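Local structure of ribosomal RNA small subunit methyltransferase Nep1 (Archaeoglobus fulgidus, 3O7B) at residues A[232-235]-A[236-239]; A[58-61]-A[62-65]; A[138-141]-A[142-145]. The protein probably methylates N1 of a specific pseudouridine in 16S ribosomal RNA during ribosome biogenesis, with S-adenosyl-L-methionine as the methyl donor. One frame throughout, in Å; residues are numbered along the deposited sequence. Where two conformers were deposited one is given.

Overall arrangement
Contact 1 stands apart from the other two, on the far side of the chain's centre: its own centre is about 40 Å from that of contact 2 and about 32 Å from that of contact 3. It is partly buried on helix 224-239, where polar side chains are tied to loops and to the second subunit. Contact 2 is a surface turn after helix 48-57, rich in charges that meet near solvent. Contact 3, partly buried, turns helix 129-142 into strand 144-147, with apolar side chains inward and charged ones outward. Contacts 2 and 3 adjoin through Leu65 packed on Phe140 and a long, weak ion pair of Lys63 with Glu141, so helix 129-142 serves both.

Contact 1: residues A[232-235]-A[236-239]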
loop_
_atom_site.group_PDB
_atom_site.type_symbol
_atom_site.label_atom_id
_atom_site.label_comp_id
_atom_site.label_asym_id
_atom_site.label_seq_id
_atom_site.Cartn_x
_atom_site.Cartn_y
_atom_site.Cartn_z
ATOM N N LEU A 232 5.873 4.001 12.112
ATOM C CA LEU A 232 5.993 2.603 12.488
ATOM C C LEU A 232 7.447 2.217 12.706
ATOM O O LEU A 232 7.789 1.531 13.665
ATOM C CB LEU A 232 5.357 1.684 11.428
ATOM C CG LEU A 232 5.538 0.181 11.675
ATOM C CD1 LEU A 232 4.903 -0.239 13.023
ATOM C CD2 LEU A 232 4.967 -0.632 10.533
ATOM N N CYS A 233 8.305 2.658 11.802
ATOM C CA CYS A 233 9.720 2.342 11.974
ATOM C C CYS A 233 10.306 2.909 13.268
ATOM O O CYS A 233 11.068 2.219 13.950
ATOM C CB CYS A 233 10.512 2.860 10.801
ATOM S SG CYS A 233 12.223 2.359 10.903
ATOM N N GLU A 234 9.963 4.159 13.585
ATOM C CA GLU A 234 10.439 4.790 14.832
ATOM C C GLU A 234 9.862 4.078 16.055
ATOM O O GLU A 234 10.539 3.872 17.069
ATOM C CB GLU A 234 10.076 6.277 14.879
ATOM C CG GLU A 234 10.712 7.121 13.775
ATOM C CD GLU A 234 12.196 7.412 13.973
ATOM O OE1 GLU A 234 12.801 6.980 14.980
ATOM O OE2 GLU A 234 12.766 8.098 13.102
ATOM N N TYR A 235 8.597 3.699 15.947
ATOM C CA TYR A 235 7.912 2.975 17.007
ATOM C C TYR A 235 8.588 1.646 17.299
ATOM O O TYR A 235 8.857 1.308 18.455
ATOM C CB TYR A 235 6.455 2.797 16.598
ATOM C CG TYR A 235 5.579 2.124 17.607
ATOM C CD1 TYR A 235 4.837 2.872 18.526
ATOM C CD2 TYR A 235 5.440 0.742 17.612
ATOM C CE1 TYR A 235 3.993 2.240 19.443
ATOM C CE2 TYR A 235 4.616 0.098 18.514
ATOM C CZ TYR A 235 3.893 0.846 19.428
ATOM O OH TYR A 235 3.088 0.174 20.332
ATOM N N GLU A 236 8.876 0.883 16.248
ATOM C CA GLU A 236 9.567 -0.393 16.406
ATOM C C GLU A 236 10.987 -0.220 16.959
ATOM O O GLU A 236 11.406 -1.010 17.798
ATOM C CB GLU A 236 9.618 -1.141 15.075
ATOM C CG GLU A 236 8.289 -1.595 14.576
ATOM C CD GLU A 236 8.392 -2.349 13.273
ATOM O OE1 GLU A 236 9.425 -2.211 12.591
ATOM O OE2 GLU A 236 7.437 -3.067 12.947
ATOM N N ARG A 237 11.709 0.801 16.490
ATOM C CA ARG A 237 13.068 1.086 17.013
ATOM C C ARG A 237 13.072 1.170 18.533
ATOM O O ARG A 237 13.924 0.569 19.207
ATOM C CB ARG A 237 13.616 2.405 16.477
ATOM C CG ARG A 237 14.146 2.388 15.063
ATOM C CD ARG A 237 15.078 3.587 14.849
ATOM N NE ARG A 237 14.699 4.355 13.667
ATOM C CZ ARG A 237 15.067 5.615 13.426
ATOM N NH1 ARG A 237 15.832 6.276 14.293
ATOM N NH2 ARG A 237 14.657 6.225 12.320
ATOM N N VAL A 238 12.120 1.929 19.066
ATOM C CA VAL A 238 12.029 2.186 20.501
ATOM C C VAL A 238 11.501 0.981 21.275
ATOM O O VAL A 238 12.019 0.665 22.351
ATOM C CB VAL A 238 11.125 3.436 20.785
ATOM C CG1 VAL A 238 10.776 3.560 22.265
ATOM C CG2 VAL A 238 11.778 4.714 20.278
ATOM N N ARG A 239 10.498 0.299 20.715
ATOM C CA ARG A 239 9.604 -0.580 21.492
ATOM C C ARG A 239 9.752 -2.079 21.304
ATOM O O ARG A 239 9.408 -2.853 22.207
ATOM C CB ARG A 239 8.146 -0.179 21.287
ATOM C CG ARG A 239 7.845 1.171 21.898
ATOM C CD ARG A 239 6.507 1.679 21.482
ATOM N NE ARG A 239 5.413 0.973 22.141
ATOM C CZ ARG A 239 4.755 1.427 23.204
ATOM N NH1 ARG A 239 5.084 2.596 23.751
ATOM N NH2 ARG A 239 3.765 0.708 23.724
#
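Leu232, Cys233, Glu234 and Tyr235 offer their carbonyl oxygens to the amides of Glu236, Arg237, Val238 and Arg239 in four successive alpha-helical bonds, from 2.9 Å for Leu232 O to Glu236 N to 3.2 Å for Glu234 O to Val238 N. Side chains then pair along the helix in different ways. A chi1 of -177° lays the Tyr235 ring along the helix to where Arg239 CD sits over one face, 3.5 Å from the ring centroid in a CH-pi contact. The guanidinium beyond is only 24° from parallel to the ring, and Arg239 NE lies 3.1 Å from Tyr235 OH. Both groups reach Asp104, the phenol by a hydrogen bond and the guanidinium by a salt bridge, while Arg239 NH1 bonds to Gly187 O. An alanine in place of Tyr235 is likely to leave Arg239 CD without its aromatic bed and Asp104 without its hydrogen bond from the phenol. The buried Glu236 sets OE2 3.8 Å from Leu232 CD1; OE2 bonds to Ser100, and OE1 to Tyr226 of the second subunit. Glu234 runs alongside Arg237 instead: OE2 makes a 2.8 Å salt bridge to NH2, and OE1 stands 3.0 Å above the guanidinium plane, over its centre. This carboxylate may temper the approach of Arg237 to Arg237 of the second subunit. Cys233 forms a disulfide with Cys233 of that subunit. Helix 224-239 is thus bonded to its partner chain and also rests on the loop before strand 105-111 and, through Tyr235 edge-to-face with Phe30, on strand 28-35.

Contact 2: residues A[58-61]-A[62-65]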
loop_
_atom_site.group_PDB
_atom_site.type_symbol
_atom_site.label_atom_id
_atom_site.label_comp_id
_atom_site.label_asym_id
_atom_site.label_seq_id
_atom_site.Cartn_x
_atom_site.Cartn_y
_atom_site.Cartn_z
ATOM N N GLY A 58 -23.965 -5.541 -8.983
ATOM C CA GLY A 58 -25.080 -6.428 -8.659
ATOM C C GLY A 58 -25.620 -6.241 -7.252
ATOM O O GLY A 58 -25.985 -7.213 -6.584
ATOM N N LYS A 59 -25.644 -4.994 -6.786
ATOM C CA LYS A 59 -26.307 -4.655 -5.521
ATOM C C LYS A 59 -26.725 -3.186 -5.440
ATOM O O LYS A 59 -26.318 -2.366 -6.264
ATOM C CB LYS A 59 -25.481 -5.093 -4.301
ATOM C CG LYS A 59 -24.137 -4.408 -4.120
ATOM C CD LYS A 59 -23.298 -5.214 -3.131
ATOM C CE LYS A 59 -22.467 -4.336 -2.226
ATOM N NZ LYS A 59 -21.709 -5.142 -1.229
ATOM N N ARG A 60 -27.545 -2.871 -4.442
ATOM C CA ARG A 60 -28.151 -1.550 -4.294
ATOM C C ARG A 60 -27.110 -0.477 -3.953
ATOM O O ARG A 60 -26.175 -0.753 -3.207
ATOM C CB ARG A 60 -29.232 -1.586 -3.207
ATOM C CG ARG A 60 -30.288 -2.668 -3.413
ATOM C CD ARG A 60 -31.572 -2.368 -2.643
ATOM N NE ARG A 60 -31.419 -2.463 -1.188
ATOM C CZ ARG A 60 -31.393 -3.605 -0.501
ATOM N NH1 ARG A 60 -31.487 -4.775 -1.126
ATOM N NH2 ARG A 60 -31.262 -3.579 0.820
ATOM N N PRO A 61 -27.269 0.746 -4.501
ATOM C CA PRO A 61 -26.365 1.866 -4.199
ATOM C C PRO A 61 -26.075 2.074 -2.716
ATOM O O PRO A 61 -24.943 2.391 -2.345
ATOM C CB PRO A 61 -27.115 3.074 -4.762
ATOM C CG PRO A 61 -27.852 2.518 -5.918
ATOM C CD PRO A 61 -28.291 1.139 -5.494
ATOM N N GLU A 62 -27.082 1.876 -1.868
ATOM C CA GLU A 62 -26.939 2.119 -0.431
ATOM C C GLU A 62 -25.964 1.163 0.262
ATOM O O GLU A 62 -25.545 1.422 1.397
ATOM C CB GLU A 62 -28.306 2.084 0.267
ATOM C CG GLU A 62 -29.012 0.731 0.272
ATOM C CD GLU A 62 -30.238 0.715 1.188
ATOM O OE1 GLU A 62 -30.924 -0.328 1.254
ATOM O OE2 GLU A 62 -30.507 1.744 1.851
ATOM N N LYS A 63 -25.626 0.068 -0.422
ATOM C CA LYS A 63 -24.710 -0.949 0.108
ATOM C C LYS A 63 -23.268 -0.805 -0.402
ATOM O O LYS A 63 -22.375 -1.548 0.024
ATOM C CB LYS A 63 -25.222 -2.351 -0.244
ATOM C CG LYS A 63 -26.680 -2.624 0.128
ATOM C CD LYS A 63 -26.898 -2.541 1.625
ATOM C CE LYS A 63 -28.288 -3.038 2.005
ATOM N NZ LYS A 63 -28.407 -4.507 1.836
ATOM N N ILE A 64 -23.051 0.141 -1.310
ATOM C CA ILE A 64 -21.772 0.257 -2.025
ATOM C C ILE A 64 -20.887 1.319 -1.378
ATOM O O ILE A 64 -21.357 2.393 -0.975
ATOM C CB ILE A 64 -22.017 0.569 -3.512
ATOM C CG1 ILE A 64 -22.709 -0.626 -4.188
ATOM C CG2 ILE A 64 -20.702 0.907 -4.243
ATOM C CD1 ILE A 64 -23.260 -0.329 -5.575
ATOM N N LEU A 65 -19.598 0.993 -1.255
ATOM C CA LEU A 65 -18.618 1.929 -0.712
ATOM C C LEU A 65 -18.332 3.036 -1.731
ATOM O O LEU A 65 -18.143 2.777 -2.927
ATOM C CB LEU A 65 -17.320 1.187 -0.368
ATOM C CG LEU A 65 -16.390 1.793 0.686
ATOM C CD1 LEU A 65 -16.970 1.700 2.113
ATOM C CD2 LEU A 65 -15.051 1.067 0.630
#
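Ile64 lies against Lys59 CG and Arg60 O where the chain makes a short 3-10 segment, and this is the close-fitting part of the contact. Arg60 O accepts from Lys63 N at 3.0 Å and Pro61 O from Ile64 N at 3.1 Å, the i to i+3 bonds of a 3-10 turn. The side chain of Ile64 tucks beneath the turn: CG1 lies 3.6 Å from Arg60 O and 4.0 Å from Lys59 CG. Lys59 leaves its backbone with CG between N and the carbonyl carbon (chi1 64°), which brings its CG against this isoleucine. Farther out, its chain crosses Lys63 at about a right angle, Lys59 CE 3.6 Å from Lys63 O, and NZ goes on to a salt bridge with Glu137.

The solvent side is looser and held by charge. Arg60 and Glu62 point the same way, and the guanidinium grips a single oxygen side-on: NE and NH2 each reach Glu62 OE1 at 3.3 Å. That oxygen lies in the guanidinium plane, although the two flat groups are turned 60° from each other; OE1 takes both donors, and OE2 is turned away from the arginine. Lys63 runs alongside too, its NZ 3.2 Å from Arg60 NH2; this like-charged approach is probably eased by Glu62, while Glu141 is a long, weak partner of the lysine.

The turn follows Gly58, the C-prime residue of the Schellman motif closing helix 48-57. Pro61 packs back on Val50 and Ala54 of that helix, and Ile64 on its Asp53 and Arg57, while Leu65 packs on Val133 and Met136 of helix 129-142.

Contact 3: residues A[138-141]-A[142-145]; sequences KLFE and ERRI
Arg143 curls back over the last turn of helix 129-142 and sets the edge of its guanidinium against Phe140 O. NH1 donates to that oxygen at 2.9 Å, on a lone pair in the carbonyl plane, and the oxygen lies almost in the guanidinium plane as well, so the two flat groups meet edge to edge. Bends at chi2 and chi3 (-50° and -70°) give the chain this hooked course. Arg143, with a positive phi of 77°, is where the chain leaves the helix, yet its amide still bonds to Leu139 O at 2.7 Å. One step earlier, Glu142 N reaches Lys138 O at 2.8 Å.

Lys138 stretches out fully and meets two neighbours. Its CG and CD lie against Ile145 CD1, each 3.8 Å away, so the apolar shaft lines the start of the strand. Glu142 slants across it, with OE1 3.5 Å from Lys138 CE; NZ to OE1 is 4.5 Å, beyond a salt bridge, so any attraction between the charges is probably weak. Deeper, Leu139 CD1 sits 3.9 Å from Arg143 O and comes within packing range of Ile145 CG1, so that helix and strand share an apolar side. Leu139 and Ile145 also rest on Ile153 of strand 150-156, whose Phe155 takes Phe140 edge-to-face and Arg143 in a cation-pi contact.

The chemistry is therefore divided. Leucine, isoleucine and lysine methylenes line the helix-to-strand turn, whereas Arg143, with its positive charge at the carbonyl end of the helix, ties up one terminal carbonyl and would probably interact favourably with the helix dipole.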
loop_
_atom_site.group_PDB
_atom_site.type_symbol
_atom_site.label_atom_id
_atom_site.label_comp_id
_atom_site.label_asym_id
_atom_site.label_seq_id
_atom_site.Cartn_x
_atom_site.Cartn_y
_atom_site.Cartn_z
ATOM N N LYS A 138 -19.275 -5.250 3.550
ATOM C CA LYS A 138 -19.846 -6.226 4.470
ATOM C C LYS A 138 -19.808 -5.711 5.914
ATOM O O LYS A 138 -20.775 -5.870 6.666
ATOM C CB LYS A 138 -19.103 -7.556 4.353
ATOM C CG LYS A 138 -19.692 -8.657 5.225
ATOM C CD LYS A 138 -18.908 -9.945 5.083
ATOM C CE LYS A 138 -19.626 -11.064 5.821
ATOM N NZ LYS A 138 -18.939 -12.364 5.578
ATOM N N LEU A 139 -18.703 -5.094 6.310
ATOM C CA LEU A 139 -18.590 -4.511 7.635
ATOM C C LEU A 139 -19.679 -3.457 7.884
ATOM O O LEU A 139 -20.317 -3.458 8.949
ATOM C CB LEU A 139 -17.189 -3.919 7.813
ATOM C CG LEU A 139 -16.995 -3.118 9.099
ATOM C CD1 LEU A 139 -17.010 -4.011 10.327
ATOM C CD2 LEU A 139 -15.697 -2.337 9.012
ATOM N N PHE A 140 -19.926 -2.579 6.917
ATOM C CA PHE A 140 -20.953 -1.544 7.106
ATOM C C PHE A 140 -22.356 -2.145 7.213
ATOM O O PHE A 140 -23.218 -1.600 7.918
ATOM C CB PHE A 140 -20.886 -0.478 6.013
ATOM C CG PHE A 140 -19.860 0.596 6.271
ATOM C CD1 PHE A 140 -18.499 0.372 6.050
ATOM C CD2 PHE A 140 -20.254 1.831 6.775
ATOM C CE1 PHE A 140 -17.547 1.380 6.304
ATOM C CE2 PHE A 140 -19.319 2.838 7.024
ATOM C CZ PHE A 140 -17.972 2.617 6.789
ATOM N N GLU A 141 -22.570 -3.268 6.536
ATOM C CA GLU A 141 -23.854 -3.967 6.545
ATOM C C GLU A 141 -24.075 -4.770 7.822
ATOM O O GLU A 141 -25.130 -4.652 8.457
ATOM C CB GLU A 141 -23.928 -4.892 5.330
ATOM C CG GLU A 141 -25.162 -5.799 5.291
ATOM C CD GLU A 141 -26.474 -5.047 5.149
ATOM O OE1 GLU A 141 -26.486 -3.869 4.714
ATOM O OE2 GLU A 141 -27.521 -5.661 5.466
ATOM N N GLU A 142 -23.093 -5.589 8.190
ATOM C CA GLU A 142 -23.204 -6.547 9.296
ATOM C C GLU A 142 -22.692 -6.008 10.628
ATOM O O GLU A 142 -23.000 -6.564 11.685
ATOM C CB GLU A 142 -22.487 -7.857 8.940
ATOM C CG GLU A 142 -23.036 -8.450 7.650
ATOM C CD GLU A 142 -22.761 -9.925 7.440
ATOM O OE1 GLU A 142 -22.072 -10.574 8.262
ATOM O OE2 GLU A 142 -23.259 -10.442 6.420
ATOM N N ARG A 143 -21.895 -4.935 10.563
ATOM C CA ARG A 143 -21.362 -4.189 11.743
ATOM C C ARG A 143 -20.207 -4.875 12.454
ATOM O O ARG A 143 -19.548 -4.285 13.309
ATOM C CB ARG A 143 -22.463 -3.824 12.771
ATOM C CG ARG A 143 -23.715 -3.204 12.176
ATOM C CD ARG A 143 -23.418 -2.058 11.244
ATOM N NE ARG A 143 -22.928 -0.874 11.950
ATOM C CZ ARG A 143 -22.607 0.271 11.349
ATOM N NH1 ARG A 143 -22.701 0.392 10.028
ATOM N NH2 ARG A 143 -22.192 1.300 12.074
ATOM N N ARG A 144 -19.960 -6.139 12.112
ATOM C CA ARG A 144 -18.830 -6.876 12.658
ATOM C C ARG A 144 -18.420 -8.025 11.751
ATOM O O ARG A 144 -19.269 -8.696 11.146
ATOM C CB ARG A 144 -19.143 -7.442 14.039
ATOM C CG ARG A 144 -20.412 -8.298 14.093
ATOM C CD ARG A 144 -20.409 -9.284 15.259
ATOM N NE ARG A 144 -19.741 -8.764 16.455
ATOM C CZ ARG A 144 -19.167 -9.515 17.395
ATOM N NH1 ARG A 144 -19.180 -10.841 17.306
ATOM N NH2 ARG A 144 -18.589 -8.936 18.438
ATOM N N ILE A 145 -17.110 -8.254 11.709
ATOM C CA ILE A 145 -16.497 -9.342 10.932
ATOM C C ILE A 145 -15.870 -10.263 11.961
ATOM O O ILE A 145 -15.153 -9.808 12.850
ATOM C CB ILE A 145 -15.414 -8.779 9.963
ATOM C CG1 ILE A 145 -16.031 -7.803 8.926
ATOM C CG2 ILE A 145 -14.610 -9.926 9.266
ATOM C CD1 ILE A 145 -17.070 -8.381 7.956
#